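Local coordinates for putative trimethylamine methyltransferase (Rhizobium meliloti, PDB 4YYC), which probably acts as a methyltransferase and belongs to the trimethylamine methyltransferase family, though its own substrate is not established, at residues V234-N245 against Y263-S273; F354-G362 against E373-T381. All coordinates share one frame; numbering follows the deposited sequence.

Contact 1 of 2, residues V234-N245 against Y263-S273; sequences VENNAVTLNLIN and YARHNQACVVS
Gln268 reaches across to the turn that leads into strand 240-245. Its CB and CG pass Thr240 OG1, with Gln268 CB 3.4 Å from that oxygen. The chain then bends (chi2 -55°) and brings the amide against the backbone of residues 237-240. OE1 takes three hydrogen bonds. Val239 N (2.8 Å from Gln268 OE1) and Thr240 OG1 lie in its carbonyl plane on lone pairs, while Thr240 N comes nearly along the C=O axis. Gln268 NE2 gives one bond to Asn237 O, 3.0 Å away, and one back to His266 O. Both acceptors lie close to the amide plane, so the group is held against rotation.

Asn242 lies flat over one face of the Tyr263 ring, amide and ring planes 4° apart. Its CG sits 3.3 Å above the ring plane. Asn242 ND2 bonds Ala269 O and, almost straight, Thr240 OG1. Parallel strand bonding continues from Val271 N to Asn242 O (2.8 Å) and from Ser273 N to Ile244 O. His266 ND1 meets the syn lone pair of Glu235 OE2 at 2.6 Å, in the ring plane. Lys226 forms a salt bridge with the same oxygen. Together, His266 and Lys226 probably stabilise a negative charge on Glu235.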
ATOM      1  N   VAL A 234     -20.550  -8.130 -32.465  1.00 22.61           N
ATOM      2  CA  VAL A 234     -19.491  -8.918 -31.839  1.00 22.04           C
ATOM      3  C   VAL A 234     -18.251  -9.035 -32.734  1.00 22.46           C
ATOM      4  O   VAL A 234     -17.118  -8.947 -32.253  1.00 21.65           O
ATOM      5  CB  VAL A 234     -20.031 -10.290 -31.408  1.00 21.65           C
ATOM      6  CG1 VAL A 234     -18.915 -11.216 -30.990  1.00 21.23           C
ATOM      7  CG2 VAL A 234     -21.086 -10.100 -30.320  1.00 21.53           C
ATOM      8  N   GLU A 235     -18.450  -9.204 -34.049  1.00 23.79           N
ATOM      9  CA  GLU A 235     -17.300  -9.301 -34.939  1.00 24.95           C
ATOM     10  C   GLU A 235     -16.506  -8.001 -35.018  1.00 25.05           C
ATOM     11  O   GLU A 235     -15.356  -8.021 -35.429  1.00 25.18           O
ATOM     12  CB  GLU A 235     -17.750  -9.691 -36.352  1.00 26.91           C
ATOM     13  CG  GLU A 235     -18.293 -11.109 -36.471  1.00 28.72           C
ATOM     14  CD  GLU A 235     -17.263 -12.196 -36.159  1.00 30.53           C
ATOM     15  OE1 GLU A 235     -16.057 -12.070 -36.499  1.00 32.98           O
ATOM     16  OE2 GLU A 235     -17.648 -13.200 -35.528  1.00 33.21           O
ATOM     17  N   ASN A 236     -17.111  -6.889 -34.623  1.00 25.14           N
ATOM     18  CA  ASN A 236     -16.472  -5.596 -34.734  1.00 25.97           C
ATOM     19  C   ASN A 236     -16.070  -4.948 -33.406  1.00 24.78           C
ATOM     20  O   ASN A 236     -15.441  -3.906 -33.420  1.00 25.26           O
ATOM     21  CB  ASN A 236     -17.392  -4.661 -35.507  1.00 27.63           C
ATOM     22  CG  ASN A 236     -17.422  -4.982 -36.980  1.00 29.71           C
ATOM     23  OD1 ASN A 236     -16.449  -4.749 -37.678  1.00 30.07           O
ATOM     24  ND2 ASN A 236     -18.526  -5.580 -37.455  1.00 31.29           N
ATOM     25  N   ASN A 237     -16.424  -5.549 -32.277  1.00 23.18           N
ATOM     26  CA  ASN A 237     -16.242  -4.896 -30.969  1.00 22.11           C
ATOM     27  C   ASN A 237     -15.957  -5.958 -29.910  1.00 20.75           C
ATOM     28  O   ASN A 237     -16.626  -7.007 -29.860  1.00 20.55           O
ATOM     29  CB  ASN A 237     -17.511  -4.202 -30.525  1.00 22.67           C
ATOM     30  CG  ASN A 237     -17.940  -3.088 -31.454  1.00 23.88           C
ATOM     31  OD1 ASN A 237     -17.406  -1.974 -31.394  1.00 25.60           O
ATOM     32  ND2 ASN A 237     -18.867  -3.381 -32.343  1.00 24.63           N
ATOM     33  N   ALA A 238     -14.985  -5.689 -29.044  1.00 19.50           N
ATOM     34  CA  ALA A 238     -14.707  -6.587 -27.939  1.00 18.90           C
ATOM     35  C   ALA A 238     -15.832  -6.459 -26.894  1.00 18.55           C
ATOM     36  O   ALA A 238     -16.113  -5.357 -26.385  1.00 18.80           O
ATOM     37  CB  ALA A 238     -13.354  -6.253 -27.288  1.00 18.63           C
ATOM     38  N   VAL A 239     -16.475  -7.575 -26.601  1.00 18.21           N
ATOM     39  CA  VAL A 239     -17.468  -7.643 -25.523  1.00 18.05           C
ATOM     40  C   VAL A 239     -17.030  -8.584 -24.414  1.00 17.27           C
ATOM     41  O   VAL A 239     -17.699  -8.674 -23.394  1.00 16.92           O
ATOM     42  CB  VAL A 239     -18.875  -8.041 -26.012  1.00 18.60           C
ATOM     43  CG1 VAL A 239     -19.413  -7.028 -27.025  1.00 19.45           C
ATOM     44  CG2 VAL A 239     -18.905  -9.432 -26.606  1.00 18.75           C
ATOM     45  N   THR A 240     -15.907  -9.267 -24.610  1.00 16.78           N
ATOM     46  CA  THR A 240     -15.314 -10.150 -23.604  1.00 16.40           C
ATOM     47  C   THR A 240     -13.804  -9.922 -23.540  1.00 16.31           C
ATOM     48  O   THR A 240     -13.150  -9.635 -24.569  1.00 16.39           O
ATOM     49  CB  THR A 240     -15.571 -11.642 -23.897  1.00 16.49           C
ATOM     50  OG1 THR A 240     -15.164 -11.921 -25.239  1.00 17.14           O
ATOM     51  CG2 THR A 240     -16.999 -11.969 -23.741  1.00 16.62           C
ATOM     52  N   LEU A 241     -13.276 -10.028 -22.322  1.00 15.47           N
ATOM     53  CA  LEU A 241     -11.857 -10.319 -22.083  1.00 14.99           C
ATOM     54  C   LEU A 241     -11.768 -11.756 -21.620  1.00 15.07           C
ATOM     55  O   LEU A 241     -12.624 -12.220 -20.863  1.00 15.53           O
ATOM     56  CB  LEU A 241     -11.248  -9.398 -20.998  1.00 14.81           C
ATOM     57  CG  LEU A 241     -10.544  -8.176 -21.578  1.00 14.93           C
ATOM     58  CD1 LEU A 241     -11.485  -7.278 -22.371  1.00 15.46           C
ATOM     59  CD2 LEU A 241      -9.908  -7.338 -20.472  1.00 14.95           C
ATOM     60  N   ASN A 242     -10.717 -12.458 -22.043  1.00 14.93           N
ATOM     61  CA  ASN A 242     -10.632 -13.900 -21.887  1.00 14.70           C
ATOM     62  C   ASN A 242      -9.272 -14.288 -21.412  1.00 14.77           C
ATOM     63  O   ASN A 242      -8.286 -13.862 -21.993  1.00 14.63           O
ATOM     64  CB  ASN A 242     -11.024 -14.564 -23.199  1.00 15.43           C
ATOM     65  CG  ASN A 242     -12.391 -14.124 -23.645  1.00 15.64           C
ATOM     66  OD1 ASN A 242     -13.363 -14.517 -23.015  1.00 16.08           O
ATOM     67  ND2 ASN A 242     -12.472 -13.225 -24.620  1.00 16.05           N
ATOM     68  N   LEU A 243      -9.185 -15.030 -20.319  1.00 14.85           N
ATOM     69  CA  LEU A 243      -7.908 -15.314 -19.697  1.00 15.46           C
ATOM     70  C   LEU A 243      -7.168 -16.424 -20.414  1.00 15.78           C
ATOM     71  O   LEU A 243      -7.615 -17.556 -20.415  1.00 16.21           O
ATOM     72  CB  LEU A 243      -8.115 -15.657 -18.228  1.00 16.20           C
ATOM     73  CG  LEU A 243      -6.864 -15.881 -17.401  1.00 17.33           C
ATOM     74  CD1 LEU A 243      -5.986 -14.667 -17.351  1.00 17.98           C
ATOM     75  CD2 LEU A 243      -7.337 -16.214 -15.979  1.00 17.83           C
ATOM     76  N   ILE A 244      -6.018 -16.093 -20.990  1.00 15.59           N
ATOM     77  CA  ILE A 244      -5.191 -17.037 -21.753  1.00 16.26           C
ATOM     78  C   ILE A 244      -3.872 -17.200 -20.985  1.00 16.53           C
ATOM     79  O   ILE A 244      -2.936 -16.391 -21.151  1.00 16.46           O
ATOM     80  CB  ILE A 244      -4.953 -16.560 -23.212  1.00 17.04           C
ATOM     81  CG1 ILE A 244      -6.297 -16.268 -23.920  1.00 17.65           C
ATOM     82  CG2 ILE A 244      -4.073 -17.583 -23.952  1.00 17.49           C
ATOM     83  CD1 ILE A 244      -7.213 -17.473 -24.077  1.00 18.22           C
ATOM     84  N   ASN A 245      -3.804 -18.173 -20.089  1.00 16.39           N
ATOM     85  CA  ASN A 245      -2.591 -18.387 -19.348  1.00 17.32           C
ATOM     86  C   ASN A 245      -1.514 -19.098 -20.158  1.00 18.13           C
ATOM     87  O   ASN A 245      -1.821 -19.931 -21.016  1.00 18.37           O
ATOM     88  CB  ASN A 245      -2.854 -19.185 -18.091  1.00 17.68           C
ATOM     89  CG  ASN A 245      -3.661 -18.413 -17.061  1.00 18.15           C
ATOM     90  OD1 ASN A 245      -4.810 -18.769 -16.783  1.00 20.45           O
ATOM     91  ND2 ASN A 245      -3.072 -17.384 -16.469  1.00 18.49           N
ATOM     92  N   TYR A 263     -11.327 -16.677 -29.744  1.00 17.69           N
ATOM     93  CA  TYR A 263     -11.558 -15.294 -29.425  1.00 17.54           C
ATOM     94  C   TYR A 263     -10.885 -14.315 -30.372  1.00 18.04           C
ATOM     95  O   TYR A 263     -11.538 -13.349 -30.821  1.00 18.23           O
ATOM     96  CB  TYR A 263     -11.173 -15.029 -27.973  1.00 16.89           C
ATOM     97  CG  TYR A 263     -12.164 -15.687 -27.010  1.00 16.53           C
ATOM     98  CD1 TYR A 263     -13.512 -15.390 -27.100  1.00 16.85           C
ATOM     99  CD2 TYR A 263     -11.764 -16.594 -26.035  1.00 16.12           C
ATOM    100  CE1 TYR A 263     -14.435 -15.938 -26.226  1.00 16.55           C
ATOM    101  CE2 TYR A 263     -12.703 -17.156 -25.179  1.00 16.12           C
ATOM    102  CZ  TYR A 263     -14.015 -16.811 -25.284  1.00 16.29           C
ATOM    103  OH  TYR A 263     -14.916 -17.375 -24.415  1.00 16.44           O
ATOM    104  N   ALA A 264      -9.632 -14.590 -30.756  1.00 18.16           N
ATOM    105  CA  ALA A 264      -8.961 -13.711 -31.719  1.00 19.07           C
ATOM    106  C   ALA A 264      -9.662 -13.696 -33.074  1.00 20.29           C
ATOM    107  O   ALA A 264      -9.681 -12.666 -33.715  1.00 22.15           O
ATOM    108  CB  ALA A 264      -7.490 -14.064 -31.847  1.00 18.83           C
ATOM    109  N   ARG A 265     -10.276 -14.790 -33.510  1.00 20.29           N
ATOM    110  CA  ARG A 265     -11.007 -14.757 -34.760  1.00 21.38           C
ATOM    111  C   ARG A 265     -12.292 -13.965 -34.717  1.00 21.69           C
ATOM    112  O   ARG A 265     -12.782 -13.549 -35.771  1.00 22.59           O
ATOM    113  CB  ARG A 265     -11.311 -16.170 -35.220  1.00 22.61           C
ATOM    114  CG  ARG A 265     -10.118 -16.873 -35.818  1.00 24.02           C
ATOM    115  CD  ARG A 265     -10.573 -18.020 -36.695  1.00 25.55           C
ATOM    116  NE  ARG A 265      -9.434 -18.640 -37.352  1.00 26.62           N
ATOM    117  CZ  ARG A 265      -8.779 -19.717 -36.914  1.00 26.22           C
ATOM    118  NH1 ARG A 265      -9.114 -20.339 -35.798  1.00 26.29           N
ATOM    119  NH2 ARG A 265      -7.759 -20.178 -37.648  1.00 27.21           N
ATOM    120  N   HIS A 266     -12.838 -13.742 -33.515  1.00 21.12           N
ATOM    121  CA  HIS A 266     -14.062 -12.976 -33.347  1.00 21.47           C
ATOM    122  C   HIS A 266     -13.871 -11.608 -32.673  1.00 20.77           C
ATOM    123  O   HIS A 266     -14.821 -11.064 -32.163  1.00 20.70           O
ATOM    124  CB  HIS A 266     -15.044 -13.835 -32.546  1.00 21.87           C
ATOM    125  CG  HIS A 266     -15.437 -15.077 -33.265  1.00 23.15           C
ATOM    126  ND1 HIS A 266     -16.264 -15.059 -34.354  1.00 24.49           N
ATOM    127  CD2 HIS A 266     -15.070 -16.364 -33.077  1.00 24.11           C
ATOM    128  CE1 HIS A 266     -16.387 -16.287 -34.833  1.00 25.37           C
ATOM    129  NE2 HIS A 266     -15.706 -17.108 -34.050  1.00 25.58           N
ATOM    130  N   ASN A 267     -12.651 -11.055 -32.744  1.00 20.77           N
ATOM    131  CA  ASN A 267     -12.415  -9.668 -32.297  0.50 20.95           C
ATOM    132  C   ASN A 267     -12.573  -9.548 -30.794  1.00 20.00           C
ATOM    133  O   ASN A 267     -12.873  -8.445 -30.309  1.00 19.82           O
ATOM    134  CB  ASN A 267     -13.396  -8.672 -32.985  0.50 22.07           C
ATOM    135  CG  ASN A 267     -12.863  -7.244 -33.108  0.50 23.11           C
ATOM    136  OD1 ASN A 267     -12.605  -6.530 -32.115  0.50 24.03           O
ATOM    137  ND2 ASN A 267     -12.753  -6.810 -34.323  0.50 24.08           N
ATOM    138  N   GLN A 268     -12.428 -10.666 -30.057  1.00 18.94           N
ATOM    139  CA  GLN A 268     -12.542 -10.625 -28.609  1.00 18.50           C
ATOM    140  C   GLN A 268     -11.145 -10.642 -27.988  1.00 18.57           C
ATOM    141  O   GLN A 268     -10.181 -11.036 -28.638  1.00 19.90           O
ATOM    142  CB  GLN A 268     -13.375 -11.776 -28.104  1.00 18.13           C
ATOM    143  CG  GLN A 268     -14.743 -11.839 -28.749  1.00 18.25           C
ATOM    144  CD  GLN A 268     -15.480 -10.547 -28.604  1.00 18.35           C
ATOM    145  OE1 GLN A 268     -15.724 -10.101 -27.464  1.00 18.44           O
ATOM    146  NE2 GLN A 268     -15.819  -9.892 -29.733  1.00 18.58           N
ATOM    147  N   ALA A 269     -11.023 -10.147 -26.770  1.00 17.52           N
ATOM    148  CA  ALA A 269      -9.705  -9.872 -26.231  1.00 16.84           C
ATOM    149  C   ALA A 269      -9.137 -11.062 -25.469  1.00 16.61           C
ATOM    150  O   ALA A 269      -9.840 -11.724 -24.697  1.00 16.50           O
ATOM    151  CB  ALA A 269      -9.731  -8.642 -25.322  1.00 16.61           C
ATOM    152  N   CYS A 270      -7.841 -11.256 -25.632  1.00 16.25           N
ATOM    153  CA  CYS A 270      -7.088 -12.274 -24.934  1.00 16.07           C
ATOM    154  C   CYS A 270      -6.175 -11.603 -23.898  1.00 15.91           C
ATOM    155  O   CYS A 270      -5.416 -10.672 -24.268  1.00 15.77           O
ATOM    156  CB  CYS A 270      -6.216 -13.046 -25.911  1.00 16.75           C
ATOM    157  SG  CYS A 270      -7.181 -14.155 -26.962  1.00 18.19           S
ATOM    158  N   VAL A 271      -6.260 -12.043 -22.638  1.00 15.08           N
ATOM    159  CA  VAL A 271      -5.386 -11.541 -21.583  1.00 14.89           C
ATOM    160  C   VAL A 271      -4.272 -12.557 -21.434  1.00 15.19           C
ATOM    161  O   VAL A 271      -4.437 -13.568 -20.739  1.00 15.12           O
ATOM    162  CB  VAL A 271      -6.146 -11.340 -20.234  1.00 14.83           C
ATOM    163  CG1 VAL A 271      -5.223 -10.656 -19.214  1.00 14.61           C
ATOM    164  CG2 VAL A 271      -7.458 -10.598 -20.442  1.00 15.03           C
ATOM    165  N   VAL A 272      -3.140 -12.323 -22.101  1.00 15.07           N
ATOM    166  CA  VAL A 272      -2.056 -13.322 -22.154  1.00 15.51           C
ATOM    167  C   VAL A 272      -1.224 -13.238 -20.888  1.00 15.54           C
ATOM    168  O   VAL A 272      -0.499 -12.256 -20.668  1.00 15.68           O
ATOM    169  CB  VAL A 272      -1.169 -13.134 -23.428  1.00 15.99           C
ATOM    170  CG1 VAL A 272       0.006 -14.115 -23.388  1.00 16.59           C
ATOM    171  CG2 VAL A 272      -1.999 -13.361 -24.654  1.00 16.69           C
ATOM    172  N   SER A 273      -1.286 -14.273 -20.066  1.00 15.57           N
ATOM    173  CA  SER A 273      -0.857 -14.156 -18.684  1.00 15.85           C
ATOM    174  C   SER A 273       0.045 -15.310 -18.252  1.00 16.48           C
ATOM    175  O   SER A 273      -0.422 -16.412 -17.938  1.00 16.84           O
ATOM    176  CB  SER A 273      -2.094 -14.112 -17.739  1.00 15.89           C
ATOM    177  OG  SER A 273      -2.927 -12.994 -18.059  1.00 16.29           O
TER

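Contact 2 of 2, residues F354-G362 against E373-T381; sequences FRTGGSLCG and ESANTLNMT
Thr377 and Thr381, one helical turn apart, point their CB atoms at the glycine backbone of residues 357-358. The two are set alike, each with OG1 anti to the carbonyl carbon and bonded to the carbonyl four residues back. Thr381 OG1 donates to Thr377 O, 2.7 Å away. It also accepts from the loop, with Gly358 N 3.0 Å from Thr381 OG1. Thr377 OG1 bonds Glu373 O, and its methyl CG2 faces Gly358 O. Leu360 crosses Thr377 at about a right angle, with its CD1 4.0 Å from Thr377 CG2. Having no side chain, Gly357 can bring its CA to 3.3 Å from Thr381 OG1.

The side chains of Ser359 and Ser374 come closest CB to CB, 3.9 Å apart. Ser359 OG bonds Ala392 O; Ser374 OG bonds Ala370 O and Lys406. Glu373 extends beyond CG alongside Cys361 CB. Glu373 OE1 takes a nearly straight bond from Gly362 N (2.8 Å), on the syn side but 30° out of the carboxylate plane. Gln369 holds Glu373 OE2. Strand 354-355, the loop at its C-terminal end and helix 368-383 form a beta-alpha unit, consistent with the TIM-barrel fold of this family.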
ATOM      1  N   PHE A 354      -2.200  -3.547 -19.865  1.00 15.09           N
ATOM      2  CA  PHE A 354      -1.498  -4.340 -18.868  1.00 14.95           C
ATOM      3  C   PHE A 354      -2.486  -4.839 -17.797  1.00 14.68           C
ATOM      4  O   PHE A 354      -3.327  -4.085 -17.316  1.00 14.42           O
ATOM      5  CB  PHE A 354      -0.409  -3.444 -18.233  1.00 15.09           C
ATOM      6  CG  PHE A 354       0.372  -4.118 -17.182  1.00 14.84           C
ATOM      7  CD1 PHE A 354       1.100  -5.245 -17.458  1.00 14.81           C
ATOM      8  CD2 PHE A 354       0.381  -3.607 -15.901  1.00 14.70           C
ATOM      9  CE1 PHE A 354       1.828  -5.889 -16.462  1.00 14.69           C
ATOM     10  CE2 PHE A 354       1.089  -4.231 -14.899  1.00 14.50           C
ATOM     11  CZ  PHE A 354       1.841  -5.369 -15.185  1.00 14.49           C
ATOM     12  N   ARG A 355      -2.318  -6.104 -17.412  1.00 14.35           N
ATOM     13  CA  ARG A 355      -3.062  -6.736 -16.324  1.00 14.36           C
ATOM     14  C   ARG A 355      -2.065  -7.342 -15.352  1.00 14.23           C
ATOM     15  O   ARG A 355      -1.113  -7.995 -15.743  1.00 14.37           O
ATOM     16  CB  ARG A 355      -3.965  -7.872 -16.857  1.00 14.48           C
ATOM     17  CG  ARG A 355      -4.586  -8.792 -15.800  1.00 14.42           C
ATOM     18  CD  ARG A 355      -3.778 -10.056 -15.597  1.00 14.70           C
ATOM     19  NE  ARG A 355      -4.036 -10.689 -14.320  1.00 14.73           N
ATOM     20  CZ  ARG A 355      -3.959 -11.993 -14.086  1.00 14.61           C
ATOM     21  NH1 ARG A 355      -3.782 -12.887 -15.048  1.00 15.23           N
ATOM     22  NH2 ARG A 355      -4.116 -12.422 -12.846  1.00 14.63           N
ATOM     23  N   THR A 356      -2.272  -7.086 -14.068  1.00 13.89           N
ATOM     24  CA  THR A 356      -1.506  -7.696 -12.976  1.00 14.17           C
ATOM     25  C   THR A 356      -2.241  -7.382 -11.666  1.00 13.84           C
ATOM     26  O   THR A 356      -3.254  -6.719 -11.647  1.00 13.51           O
ATOM     27  CB  THR A 356      -0.024  -7.201 -12.856  1.00 14.69           C
ATOM     28  OG1 THR A 356       0.739  -8.148 -12.072  1.00 15.99           O
ATOM     29  CG2 THR A 356       0.082  -5.842 -12.199  1.00 14.71           C
ATOM     30  N   GLY A 357      -1.722  -7.919 -10.586  1.00 13.76           N
ATOM     31  CA  GLY A 357      -2.137  -7.486  -9.253  1.00 13.52           C
ATOM     32  C   GLY A 357      -3.502  -7.885  -8.811  1.00 13.70           C
ATOM     33  O   GLY A 357      -4.005  -8.974  -9.153  1.00 14.10           O
ATOM     34  N   GLY A 358      -4.133  -6.982  -8.097  1.00 12.96           N
ATOM     35  CA  GLY A 358      -5.389  -7.281  -7.424  1.00 12.79           C
ATOM     36  C   GLY A 358      -5.220  -7.333  -5.919  1.00 12.86           C
ATOM     37  O   GLY A 358      -4.237  -6.855  -5.376  1.00 13.19           O
ATOM     38  N   SER A 359      -6.265  -7.763  -5.231  1.00 12.66           N
ATOM     39  CA  SER A 359      -6.285  -7.876  -3.760  1.00 12.56           C
ATOM     40  C   SER A 359      -5.914  -9.311  -3.380  1.00 12.72           C
ATOM     41  O   SER A 359      -6.774 -10.142  -2.997  1.00 12.60           O
ATOM     42  CB  SER A 359      -7.655  -7.441  -3.220  1.00 12.87           C
ATOM     43  OG  SER A 359      -7.897  -6.055  -3.514  1.00 13.32           O
ATOM     44  N   LEU A 360      -4.640  -9.646  -3.566  1.00 12.63           N
ATOM     45  CA  LEU A 360      -4.174 -11.037  -3.432  1.00 13.14           C
ATOM     46  C   LEU A 360      -3.588 -11.335  -2.080  1.00 13.24           C
ATOM     47  O   LEU A 360      -2.917 -10.464  -1.498  1.00 13.37           O
ATOM     48  CB  LEU A 360      -3.053 -11.278  -4.494  1.00 13.48           C
ATOM     49  CG  LEU A 360      -3.427 -11.051  -5.967  1.00 13.84           C
ATOM     50  CD1 LEU A 360      -2.247 -11.327  -6.874  1.00 14.55           C
ATOM     51  CD2 LEU A 360      -4.665 -11.841  -6.366  1.00 13.84           C
ATOM     52  N   CYS A 361      -3.767 -12.549  -1.599  1.00 13.09           N
ATOM     53  CA  CYS A 361      -3.247 -12.989  -0.322  1.00 13.82           C
ATOM     54  C   CYS A 361      -3.248 -14.500  -0.176  1.00 13.53           C
ATOM     55  O   CYS A 361      -3.899 -15.242  -0.959  1.00 14.07           O
ATOM     56  CB  CYS A 361      -4.058 -12.371   0.812  1.00 14.21           C
ATOM     57  SG  CYS A 361      -5.797 -12.939   0.870  1.00 17.25           S
ATOM     58  N   GLY A 362      -2.532 -14.965   0.832  1.00 13.16           N
ATOM     59  CA  GLY A 362      -2.417 -16.373   1.143  1.00 13.44           C
ATOM     60  C   GLY A 362      -3.082 -16.765   2.446  1.00 13.23           C
ATOM     61  O   GLY A 362      -3.122 -17.948   2.796  1.00 14.58           O
ATOM     62  N   GLU A 373      -1.464  -8.219   2.880  1.00 11.96           N
ATOM     63  CA  GLU A 373      -1.036  -8.790   1.603  1.00 12.41           C
ATOM     64  C   GLU A 373      -1.846  -8.125   0.473  1.00 11.77           C
ATOM     65  O   GLU A 373      -1.309  -7.743  -0.552  1.00 12.02           O
ATOM     66  CB  GLU A 373      -1.162 -10.308   1.634  1.00 13.35           C
ATOM     67  CG  GLU A 373      -0.179 -10.948   2.592  1.00 14.20           C
ATOM     68  CD  GLU A 373      -0.342 -12.439   2.803  1.00 16.17           C
ATOM     69  OE1 GLU A 373      -1.382 -13.005   2.454  1.00 18.18           O
ATOM     70  OE2 GLU A 373       0.554 -13.050   3.418  1.00 17.69           O
ATOM     71  N   SER A 374      -3.167  -8.064   0.638  1.00 11.57           N
ATOM     72  CA  SER A 374      -4.032  -7.465  -0.366  1.00 11.74           C
ATOM     73  C   SER A 374      -3.772  -5.993  -0.588  1.00 11.80           C
ATOM     74  O   SER A 374      -3.708  -5.542  -1.735  1.00 11.75           O
ATOM     75  CB  SER A 374      -5.487  -7.634   0.047  1.00 12.07           C
ATOM     76  OG  SER A 374      -5.847  -9.046   0.120  1.00 12.80           O
ATOM     77  N   ALA A 375      -3.525  -5.246   0.491  1.00 11.66           N
ATOM     78  CA  ALA A 375      -3.245  -3.849   0.397  1.00 11.86           C
ATOM     79  C   ALA A 375      -1.890  -3.596  -0.312  1.00 11.84           C
ATOM     80  O   ALA A 375      -1.771  -2.690  -1.157  1.00 11.92           O
ATOM     81  CB  ALA A 375      -3.195  -3.233   1.771  1.00 12.03           C
ATOM     82  N   ASN A 376      -0.886  -4.394  -0.008  1.00 11.99           N
ATOM     83  CA  ASN A 376       0.409  -4.234  -0.629  1.00 12.37           C
ATOM     84  C   ASN A 376       0.248  -4.478  -2.128  1.00 12.76           C
ATOM     85  O   ASN A 376       0.785  -3.724  -2.949  1.00 13.73           O
ATOM     86  CB  ASN A 376       1.446  -5.143  -0.020  1.00 12.86           C
ATOM     87  CG  ASN A 376       1.810  -4.742   1.399  1.00 13.75           C
ATOM     88  OD1 ASN A 376       1.494  -3.639   1.896  1.00 14.45           O
ATOM     89  ND2 ASN A 376       2.511  -5.668   2.067  1.00 14.38           N
ATOM     90  N   THR A 377      -0.518  -5.493  -2.473  1.00 12.68           N
ATOM     91  CA  THR A 377      -0.670  -5.823  -3.891  1.00 12.80           C
ATOM     92  C   THR A 377      -1.522  -4.762  -4.587  1.00 12.58           C
ATOM     93  O   THR A 377      -1.206  -4.319  -5.690  1.00 12.89           O
ATOM     94  CB  THR A 377      -1.305  -7.219  -4.076  1.00 13.10           C
ATOM     95  OG1 THR A 377      -0.618  -8.213  -3.274  1.00 13.43           O
ATOM     96  CG2 THR A 377      -1.241  -7.669  -5.503  1.00 13.75           C
ATOM     97  N   LEU A 378      -2.615  -4.336  -3.936  1.00 12.36           N
ATOM     98  CA  LEU A 378      -3.536  -3.386  -4.558  1.00 12.84           C
ATOM     99  C   LEU A 378      -2.948  -1.984  -4.732  1.00 13.18           C
ATOM    100  O   LEU A 378      -3.155  -1.313  -5.759  1.00 13.01           O
ATOM    101  CB  LEU A 378      -4.851  -3.333  -3.776  1.00 13.14           C
ATOM    102  CG  LEU A 378      -5.942  -2.445  -4.382  1.00 13.82           C
ATOM    103  CD1 LEU A 378      -6.396  -3.082  -5.690  1.00 14.35           C
ATOM    104  CD2 LEU A 378      -7.088  -2.369  -3.371  1.00 14.26           C
ATOM    105  N   ASN A 379      -2.184  -1.524  -3.756  1.00 13.12           N
ATOM    106  CA  ASN A 379      -1.541  -0.219  -3.906  0.50 13.73           C
ATOM    107  C   ASN A 379      -0.544  -0.228  -5.081  1.00 13.75           C
ATOM    108  O   ASN A 379      -0.512   0.706  -5.852  1.00 13.99           O
ATOM    109  CB  ASN A 379      -0.919   0.256  -2.570  0.50 13.82           C
ATOM    110  CG  ASN A 379      -1.974   0.773  -1.584  0.50 14.31           C
ATOM    111  OD1 ASN A 379      -2.735   1.724  -1.865  0.50 15.70           O
ATOM    112  ND2 ASN A 379      -2.003   0.175  -0.404  0.50 14.15           N
HETATM  113  N   MSE A 380       0.222  -1.285  -5.232  1.00 13.55           N
HETATM  114  CA  MSE A 380       1.116  -1.436  -6.402  1.00 14.02           C
HETATM  115  C   MSE A 380       0.289  -1.450  -7.658  1.00 13.66           C
HETATM  116  O   MSE A 380       0.621  -0.822  -8.657  1.00 13.82           O
HETATM  117  CB  MSE A 380       1.985  -2.682  -6.255  1.00 14.78           C
HETATM  118  CG  MSE A 380       2.776  -3.081  -7.480  1.00 15.66           C
HETATM  119 SE   MSE A 380       1.742  -3.962  -8.869  1.00 17.64          SE
HETATM  120  CE  MSE A 380       1.394  -5.619  -7.897  1.00 17.27           C
ATOM    121  N   THR A 381      -0.869  -2.112  -7.609  1.00 13.46           N
ATOM    122  CA  THR A 381      -1.668  -2.297  -8.826  1.00 13.45           C
ATOM    123  C   THR A 381      -2.075  -0.937  -9.372  1.00 13.88           C
ATOM    124  O   THR A 381      -1.967  -0.650 -10.566  1.00 13.91           O
ATOM    125  CB  THR A 381      -2.914  -3.150  -8.515  1.00 13.38           C
ATOM    126  OG1 THR A 381      -2.505  -4.444  -8.047  1.00 13.15           O
ATOM    127  CG2 THR A 381      -3.799  -3.321  -9.706  1.00 13.86           C
TER

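Overall arrangement
The centres of contacts 1 and 2 lie about 24 Å apart, and contact 1 closes before contact 2 opens along the chain. Both reach the same sheet. In it strands 208-209, 240-245, 269-277, 313-322 and 354-355 are successive parallel neighbours, consistent with a TIM-type beta/alpha barrel. Arg355 links the contacts: Arg355 NH1 is 3.1 Å from Ser273 OG, a probable but weak hydrogen bond, and it packs on Leu243 and Val271. Asn245 and Arg355 both bond the unknown ligand, probably from the crystallisation liquor, so both contacts appear to border one pocket. Asn376 bonds Gln413 of the second subunit and Ala375 packs on its Ala375, which ties contact 2 to the dimer interface.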